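Local coordinates for 3-hydroxyacyl-CoA dehydrogenase (Brucella suis, PDB 4O5O), which probably catalyses the NAD(P)-dependent interconversion of 3-hydroxyacyl-CoA and 3-oxoacyl-CoA, as a tetrameric member of the short-chain dehydrogenase family, at residues A158-Q163 against V251-G256; M195-G200 against A235-H240; G125-L130 against A177-P182. One frame throughout, in Å; residues are numbered along the deposited sequence.

Contact 1: A158-Q163 against V251-G256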
loop_
_atom_site.group_PDB
_atom_site.type_symbol
_atom_site.label_atom_id
_atom_site.label_comp_id
_atom_site.label_asym_id
_atom_site.label_seq_id
_atom_site.Cartn_x
_atom_site.Cartn_y
_atom_site.Cartn_z
ATOM N N ALA B 158 -2.515 -12.839 -1.392
ATOM C CA ALA B 158 -2.880 -12.717 -2.804
ATOM C C ALA B 158 -3.541 -11.385 -3.103
ATOM O O ALA B 158 -3.563 -10.969 -4.259
ATOM C CB ALA B 158 -3.769 -13.869 -3.236
ATOM N N ALA B 159 -4.034 -10.699 -2.079
ATOM C CA ALA B 159 -4.575 -9.321 -2.246
ATOM C C ALA B 159 -3.475 -8.315 -2.586
ATOM O O ALA B 159 -3.798 -7.238 -3.034
ATOM C CB ALA B 159 -5.317 -8.869 -0.992
ATOM N N PHE B 160 -2.210 -8.689 -2.339
ATOM C CA PHE B 160 -1.053 -7.820 -2.488
ATOM C C PHE B 160 -0.102 -8.303 -3.585
ATOM O O PHE B 160 0.418 -7.498 -4.326
ATOM C CB PHE B 160 -0.263 -7.729 -1.153
ATOM C CG PHE B 160 -1.063 -7.152 -0.011
ATOM C CD1 PHE B 160 -1.237 -5.791 0.101
ATOM C CD2 PHE B 160 -1.638 -7.970 0.946
ATOM C CE1 PHE B 160 -1.980 -5.256 1.146
ATOM C CE2 PHE B 160 -2.386 -7.440 1.986
ATOM C CZ PHE B 160 -2.558 -6.083 2.079
ATOM N N ASP B 161 0.142 -9.619 -3.648
ATOM C CA ASP B 161 1.199 -10.209 -4.487
ATOM C C ASP B 161 0.666 -11.332 -5.366
ATOM O O ASP B 161 1.337 -12.346 -5.537
ATOM C CB ASP B 161 2.318 -10.755 -3.576
ATOM C CG ASP B 161 2.915 -9.671 -2.677
ATOM O OD1 ASP B 161 3.279 -8.576 -3.197
ATOM O OD2 ASP B 161 2.996 -9.892 -1.471
ATOM N N GLY B 162 -0.517 -11.156 -5.939
ATOM C CA GLY B 162 -1.185 -12.252 -6.634
ATOM C C GLY B 162 -0.327 -12.913 -7.699
ATOM O O GLY B 162 0.338 -12.256 -8.500
ATOM N N GLN B 163 -0.339 -14.244 -7.700
ATOM C CA GLN B 163 0.429 -15.007 -8.639
ATOM C C GLN B 163 -0.333 -15.230 -9.940
ATOM O O GLN B 163 -1.537 -15.079 -10.016
ATOM C CB GLN B 163 0.766 -16.387 -8.015
ATOM C CG GLN B 163 1.494 -16.307 -6.676
ATOM C CD GLN B 163 2.083 -17.642 -6.258
ATOM O OE1 GLN B 163 1.353 -18.579 -5.945
ATOM N NE2 GLN B 163 3.404 -17.759 -6.345
ATOM N N VAL B 251 -5.647 -4.075 7.791
ATOM C CA VAL B 251 -5.350 -5.372 7.235
ATOM C C VAL B 251 -3.966 -5.760 7.728
ATOM O O VAL B 251 -3.001 -5.027 7.479
ATOM C CB VAL B 251 -5.391 -5.325 5.697
ATOM C CG1 VAL B 251 -5.027 -6.661 5.083
ATOM C CG2 VAL B 251 -6.762 -4.892 5.191
ATOM N N ILE B 252 -3.866 -6.872 8.450
ATOM C CA ILE B 252 -2.572 -7.344 8.940
ATOM C C ILE B 252 -2.096 -8.571 8.166
ATOM O O ILE B 252 -2.794 -9.604 8.140
ATOM C CB ILE B 252 -2.665 -7.750 10.416
ATOM C CG1 ILE B 252 -3.133 -6.563 11.262
ATOM C CG2 ILE B 252 -1.344 -8.308 10.925
ATOM C CD1 ILE B 252 -3.357 -6.892 12.717
ATOM N N ARG B 253 -0.909 -8.465 7.581
ATOM C CA ARG B 253 -0.284 -9.594 6.895
ATOM C C ARG B 253 0.314 -10.524 7.950
ATOM O O ARG B 253 1.060 -10.075 8.826
ATOM C CB ARG B 253 0.824 -9.122 5.957
ATOM C CG ARG B 253 0.319 -8.225 4.863
ATOM C CD ARG B 253 1.454 -7.698 4.015
ATOM N NE ARG B 253 2.017 -8.764 3.213
ATOM C CZ ARG B 253 2.343 -8.650 1.942
ATOM N NH1 ARG B 253 2.276 -7.476 1.321
ATOM N NH2 ARG B 253 2.787 -9.726 1.334
ATOM N N LEU B 254 -0.025 -11.805 7.838
ATOM C CA LEU B 254 0.491 -12.839 8.716
ATOM C C LEU B 254 1.144 -13.896 7.832
ATOM O O LEU B 254 0.480 -14.832 7.359
ATOM C CB LEU B 254 -0.638 -13.409 9.560
ATOM C CG LEU B 254 -0.253 -14.464 10.573
ATOM C CD1 LEU B 254 0.615 -13.889 11.697
ATOM C CD2 LEU B 254 -1.493 -15.143 11.139
ATOM N N ASP B 255 2.421 -13.692 7.527
ATOM C CA ASP B 255 2.975 -14.320 6.326
ATOM C C ASP B 255 4.454 -14.599 6.361
ATOM O O ASP B 255 5.013 -14.995 5.326
ATOM C CB ASP B 255 2.589 -13.490 5.076
ATOM C CG ASP B 255 3.241 -12.110 5.035
ATOM O OD1 ASP B 255 4.123 -11.823 5.892
ATOM O OD2 ASP B 255 2.848 -11.305 4.141
ATOM N N GLY B 256 5.140 -14.427 7.489
ATOM C CA GLY B 256 6.583 -14.815 7.508
ATOM C C GLY B 256 7.463 -13.980 6.562
ATOM O O GLY B 256 8.550 -14.424 6.142
HETATM O O HOH W 1 3.503 -6.650 -1.223
#
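Asp161 and Arg253 meet in a salt bridge whose hydrogen bond runs from NH2 of Arg253 to OD2 of Asp161, 2.8 Å long and fairly straight. The carboxylate oxygen lies near the guanidinium plane, although the two flat groups are turned 42° against each other. From just beyond the strand, Asp255 holds the same guanidinium side-on: its OD2 takes bonds from both NE and NH2 of Arg253, the NE bond being 2.8 Å. A water also bridges Asp161 and Arg253, accepting from NH1 of Arg253 and donating to OD1 of Asp161. These acceptors, lying near its plane, help to fix the rotation of the guanidinium.

Flat groups meet where Phe160 lies offset over the guanidinium, the planes 20° apart. The bend at chi3 of Arg253 (70°) turns the guanidinium toward Asp161, so that CD stands over the rim of one Phe160 face and NH1 of Arg253 lies 3.6 Å from CB of Phe160. The apolar pair is Phe160 with Val251: CG1 of Val251 meets the ring edge, 3.9 Å from CZ of Phe160.

The contact ties the short helix 158-161, after strand 149-154, to an edge strand of the sheet within this chain, 251-254. Phe160 also packs on Ala198 of the neighbouring strand 192-199, and Val251 reaches Thr180 of helix 167-187.

Contact 2: M195-G200 against A235-H240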
loop_
_atom_site.group_PDB
_atom_site.type_symbol
_atom_site.label_atom_id
_atom_site.label_comp_id
_atom_site.label_asym_id
_atom_site.label_seq_id
_atom_site.Cartn_x
_atom_site.Cartn_y
_atom_site.Cartn_z
ATOM N N MET B 195 -11.732 -5.672 11.394
ATOM C CA MET B 195 -10.343 -5.939 11.067
ATOM C C MET B 195 -10.235 -7.047 10.062
ATOM O O MET B 195 -11.133 -7.881 9.939
ATOM C CB MET B 195 -9.596 -6.378 12.318
ATOM C CG MET B 195 -9.243 -5.243 13.264
ATOM S SD MET B 195 -7.958 -4.175 12.645
ATOM C CE MET B 195 -6.614 -5.338 12.383
ATOM N N THR B 196 -9.105 -7.079 9.376
ATOM C CA THR B 196 -8.823 -8.121 8.388
ATOM C C THR B 196 -7.445 -8.681 8.592
ATOM O O THR B 196 -6.507 -7.942 8.857
ATOM C CB THR B 196 -8.980 -7.552 6.967
ATOM O OG1 THR B 196 -10.346 -7.181 6.814
ATOM C CG2 THR B 196 -8.605 -8.554 5.879
ATOM N N ILE B 197 -7.331 -10.006 8.512
ATOM C CA ILE B 197 -6.039 -10.682 8.484
ATOM C C ILE B 197 -5.799 -11.169 7.069
ATOM O O ILE B 197 -6.720 -11.738 6.455
ATOM C CB ILE B 197 -5.974 -11.886 9.452
ATOM C CG1 ILE B 197 -6.219 -11.472 10.907
ATOM C CG2 ILE B 197 -4.669 -12.642 9.320
ATOM C CD1 ILE B 197 -6.491 -12.599 11.899
ATOM N N ALA B 198 -4.592 -10.945 6.544
ATOM C CA ALA B 198 -4.172 -11.433 5.244
ATOM C C ALA B 198 -3.142 -12.548 5.457
ATOM O O ALA B 198 -1.927 -12.277 5.576
ATOM C CB ALA B 198 -3.604 -10.283 4.405
ATOM N N PRO B 199 -3.617 -13.801 5.513
ATOM C CA PRO B 199 -2.649 -14.869 5.719
ATOM C C PRO B 199 -1.741 -15.138 4.528
ATOM O O PRO B 199 -2.170 -14.992 3.378
ATOM C CB PRO B 199 -3.518 -16.106 5.996
ATOM C CG PRO B 199 -4.899 -15.632 6.162
ATOM C CD PRO B 199 -4.993 -14.306 5.467
ATOM N N GLY B 200 -0.518 -15.586 4.821
ATOM C CA GLY B 200 0.345 -16.197 3.828
ATOM C C GLY B 200 -0.007 -17.637 3.617
ATOM O O GLY B 200 -1.190 -17.989 3.563
ATOM N N ALA B 235 -5.181 -18.186 14.524
ATOM C CA ALA B 235 -6.132 -18.050 15.635
ATOM C C ALA B 235 -5.580 -17.188 16.768
ATOM O O ALA B 235 -6.343 -16.462 17.419
ATOM C CB ALA B 235 -6.549 -19.415 16.171
ATOM N N ALA B 236 -4.268 -17.267 17.016
ATOM C CA ALA B 236 -3.639 -16.414 18.035
ATOM C C ALA B 236 -3.736 -14.929 17.682
ATOM O O ALA B 236 -3.994 -14.087 18.547
ATOM C CB ALA B 236 -2.186 -16.823 18.223
ATOM N N LEU B 237 -3.571 -14.600 16.398
ATOM C CA LEU B 237 -3.744 -13.219 15.964
ATOM C C LEU B 237 -5.204 -12.784 16.106
ATOM O O LEU B 237 -5.489 -11.657 16.509
ATOM C CB LEU B 237 -3.193 -13.037 14.548
ATOM C CG LEU B 237 -3.334 -11.616 13.973
ATOM C CD1 LEU B 237 -2.666 -10.586 14.892
ATOM C CD2 LEU B 237 -2.788 -11.513 12.556
ATOM N N VAL B 238 -6.133 -13.676 15.761
ATOM C CA VAL B 238 -7.553 -13.380 15.962
ATOM C C VAL B 238 -7.793 -13.046 17.445
ATOM O O VAL B 238 -8.445 -12.051 17.795
ATOM C CB VAL B 238 -8.433 -14.577 15.551
ATOM C CG1 VAL B 238 -9.865 -14.415 16.072
ATOM C CG2 VAL B 238 -8.386 -14.749 14.027
ATOM N N HIS B 239 -7.228 -13.865 18.320
ATOM C CA HIS B 239 -7.390 -13.631 19.757
ATOM C C HIS B 239 -6.837 -12.245 20.152
ATOM O O HIS B 239 -7.491 -11.507 20.899
ATOM C CB HIS B 239 -6.642 -14.746 20.490
ATOM C CG HIS B 239 -6.954 -14.853 21.950
ATOM N ND1 HIS B 239 -6.590 -15.946 22.705
ATOM C CD2 HIS B 239 -7.674 -14.055 22.767
ATOM C CE1 HIS B 239 -7.005 -15.777 23.948
ATOM N NE2 HIS B 239 -7.669 -14.637 24.011
ATOM N N HIS B 240 -5.664 -11.886 19.628
ATOM C CA HIS B 240 -5.067 -10.592 19.944
ATOM C C HIS B 240 -5.938 -9.435 19.448
ATOM O O HIS B 240 -6.083 -8.443 20.134
ATOM C CB HIS B 240 -3.641 -10.442 19.362
ATOM C CG HIS B 240 -3.004 -9.172 19.802
ATOM N ND1 HIS B 240 -2.757 -8.915 21.132
ATOM C CD2 HIS B 240 -2.701 -8.033 19.138
ATOM C CE1 HIS B 240 -2.263 -7.699 21.260
ATOM N NE2 HIS B 240 -2.244 -7.136 20.071
#
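In Ile197, CG1 stands anti to the carbonyl carbon (chi1 -60°) and chi2 is extended at 167°, which sends CD1 straight out from the strand toward helix 231-243. Leu237 answers from the helix with CG anti to its backbone N (chi1 179°), and the two side chains reach toward each other tip to tip. The CD2 methyl of Leu237 settles against both branches of the isoleucine, 3.8 Å from CG1 and 3.9 Å from CG2 of Ile197. Farther out, CD1 of Ile197 lies 3.9 Å from CG of Leu237 and closes to 3.6 Å on CG2 of Val238, whose side chain crosses it at about a right angle. One strand residue thus fits against two successive helix residues, entirely through aliphatic carbon and well inside the chain.

This is the helix-on-sheet layer of a Rossmann-type fold: helix 231-243 lies over strand 192-199, with backbones 8.1 Å apart between CA of Ile197 and CA of Val238. Tyr234 and Ile241 of the same helix also touch Ile197. Leu237 extends the seam to Ile252 on the adjoining strand 251-254, and Ala235 packs against Val29 and Met32 of helix 24-35.

Contact 3: G125-L130 against A177-P182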
loop_
_atom_site.group_PDB
_atom_site.type_symbol
_atom_site.label_atom_id
_atom_site.label_comp_id
_atom_site.label_asym_id
_atom_site.label_seq_id
_atom_site.Cartn_x
_atom_site.Cartn_y
_atom_site.Cartn_z
ATOM N N GLY B 125 -19.997 -13.797 0.390
ATOM C CA GLY B 125 -20.283 -14.525 1.640
ATOM C C GLY B 125 -19.788 -13.798 2.876
ATOM O O GLY B 125 -20.453 -13.769 3.910
ATOM N N THR B 126 -18.609 -13.211 2.789
ATOM C CA THR B 126 -18.043 -12.442 3.897
ATOM C C THR B 126 -18.873 -11.186 4.200
ATOM O O THR B 126 -19.196 -10.929 5.330
ATOM C CB THR B 126 -16.553 -12.128 3.624
ATOM O OG1 THR B 126 -15.783 -13.307 3.947
ATOM C CG2 THR B 126 -16.024 -10.955 4.444
ATOM N N PHE B 127 -19.313 -10.502 3.163
ATOM C CA PHE B 127 -20.176 -9.347 3.350
ATOM C C PHE B 127 -21.523 -9.762 3.935
ATOM O O PHE B 127 -22.062 -9.079 4.856
ATOM C CB PHE B 127 -20.403 -8.576 2.059
ATOM C CG PHE B 127 -21.274 -7.376 2.270
ATOM C CD1 PHE B 127 -20.749 -6.254 2.891
ATOM C CD2 PHE B 127 -22.608 -7.381 1.923
ATOM C CE1 PHE B 127 -21.527 -5.158 3.149
ATOM C CE2 PHE B 127 -23.400 -6.272 2.155
ATOM C CZ PHE B 127 -22.854 -5.161 2.773
ATOM N N ASN B 128 -22.091 -10.848 3.415
ATOM C CA ASN B 128 -23.378 -11.309 3.905
ATOM C C ASN B 128 -23.323 -11.607 5.396
ATOM O O ASN B 128 -24.181 -11.158 6.175
ATOM C CB ASN B 128 -23.808 -12.560 3.142
ATOM C CG ASN B 128 -25.212 -13.000 3.507
ATOM O OD1 ASN B 128 -26.119 -12.169 3.634
ATOM N ND2 ASN B 128 -25.394 -14.310 3.688
ATOM N N MET B 129 -22.312 -12.339 5.835
ATOM C CA MET B 129 -22.237 -12.642 7.256
ATOM C C MET B 129 -21.919 -11.389 8.081
ATOM O O MET B 129 -22.430 -11.244 9.189
ATOM C CB MET B 129 -21.213 -13.761 7.512
ATOM C CG MET B 129 -21.625 -15.102 6.899
ATOM S SD MET B 129 -23.272 -15.664 7.302
ATOM C CE MET B 129 -23.285 -15.518 9.089
ATOM N N LEU B 130 -21.075 -10.478 7.569
ATOM C CA LEU B 130 -20.763 -9.296 8.354
ATOM C C LEU B 130 -21.968 -8.373 8.546
ATOM O O LEU B 130 -22.171 -7.858 9.641
ATOM C CB LEU B 130 -19.546 -8.571 7.799
ATOM C CG LEU B 130 -19.616 -7.525 6.730
ATOM C CD1 LEU B 130 -20.158 -6.186 7.241
ATOM C CD2 LEU B 130 -18.206 -7.345 6.211
ATOM N N ALA B 177 -10.263 -6.953 1.623
ATOM C CA ALA B 177 -9.340 -6.023 2.242
ATOM C C ALA B 177 -9.844 -4.575 2.153
ATOM O O ALA B 177 -9.847 -3.832 3.143
ATOM C CB ALA B 177 -7.949 -6.146 1.645
ATOM N N ALA B 178 -10.307 -4.180 0.967
ATOM C CA ALA B 178 -10.716 -2.782 0.704
ATOM C C ALA B 178 -11.974 -2.368 1.442
ATOM O O ALA B 178 -12.177 -1.197 1.666
ATOM C CB ALA B 178 -10.857 -2.520 -0.793
ATOM N N MET B 179 -12.846 -3.326 1.745
ATOM C CA MET B 179 -14.052 -3.108 2.523
ATOM C C MET B 179 -13.785 -2.708 3.964
ATOM O O MET B 179 -14.673 -2.163 4.631
ATOM C CB MET B 179 -14.881 -4.416 2.659
ATOM C CG MET B 179 -15.635 -4.859 1.482
ATOM S SD MET B 179 -16.984 -5.852 2.095
ATOM C CE MET B 179 -16.333 -7.366 2.811
ATOM N N THR B 180 -12.632 -3.110 4.492
ATOM C CA THR B 180 -12.416 -3.034 5.934
ATOM C C THR B 180 -12.684 -1.589 6.412
ATOM O O THR B 180 -13.382 -1.372 7.407
ATOM C CB THR B 180 -11.006 -3.483 6.313
ATOM O OG1 THR B 180 -10.694 -4.708 5.669
ATOM C CG2 THR B 180 -10.864 -3.646 7.802
ATOM N N LEU B 181 -12.066 -0.608 5.760
ATOM C CA LEU B 181 -12.193 0.788 6.187
ATOM C C LEU B 181 -13.598 1.381 6.144
ATOM O O LEU B 181 -14.051 1.894 7.170
ATOM C CB LEU B 181 -11.175 1.665 5.467
ATOM C CG LEU B 181 -11.166 3.128 5.881
ATOM C CD1 LEU B 181 -10.758 3.273 7.354
ATOM C CD2 LEU B 181 -10.265 3.908 4.930
ATOM N N PRO B 182 -14.311 1.323 5.009
ATOM C CA PRO B 182 -15.639 1.899 5.004
ATOM C C PRO B 182 -16.578 1.218 5.982
ATOM O O PRO B 182 -17.457 1.879 6.548
ATOM C CB PRO B 182 -16.118 1.700 3.547
ATOM C CG PRO B 182 -15.196 0.665 2.950
ATOM C CD PRO B 182 -13.886 0.915 3.660
#
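Met179 pushes its thioether between three side chains of helix 125-130, its sulfur beside the Phe127 ring and its terminal methyl against Thr126 and Leu130. The sulfur-aromatic contact is oblique: SD of Met179 is 3.9 Å from CD1 of Phe127 and 5.1 Å from the ring centroid, 70° off the ring normal. The two side chains cross at about a right angle, with CD1 the ring atom nearest the sulfur. The methionine chain runs extended through chi2 and then bends at chi3 (-68°), which turns CE away from the ring and toward the other two residues. There CE of Met179 lies 3.9 Å from CD2 of Leu130, an end-on approach, and 4.0 Å from CG2 of Thr126. The threonine offers its methyl branch to this contact, while its hydroxyl bonds to the carbonyl of Asn122, one turn earlier in its helix.

On the opposite helix, the carbonyl oxygen of Ala177 accepts from both N and OG1 of Thr180, on the same face of its plane; the OG1 bond is 2.8 Å. On the side of the third subunit, Phe127 stacks with Phe115 of that subunit and Met179 packs on its Ala171.

The helix segments run nearly parallel, crossing at -25° with axes 11.8 Å apart, with Met179 meeting three side chains of the other helix across the gap. They belong to helices 112-137 and 167-187. Thr126 and Leu130 also rest on Asn153 of strand 149-154, so the contact lies between the two helices close to the sheet.

Contacts 2 and 3 are buried and without hydrogen bonds across their segments, contact 2 aliphatic and contact 3 with a Met-aromatic component, whereas contact 1 is partly buried and combines charge, water and an aromatic face. Contacts 1 and 2 share the edge of the parallel sheet: strands 251-254 and 192-199 are neighbours, joined by a probable backbone hydrogen bond, Ile252 O to Ala198 N, 2.8 Å, and both contacts touch the second subunit. Contact 3 joins helix to helix, yet it connects with contact 2 through the Thr180 and Thr196 hydroxyls and with contact 1 where Val251 packs on Ala177. Contacts 1 and 3 both touch the third subunit, about 17 Å apart between centres.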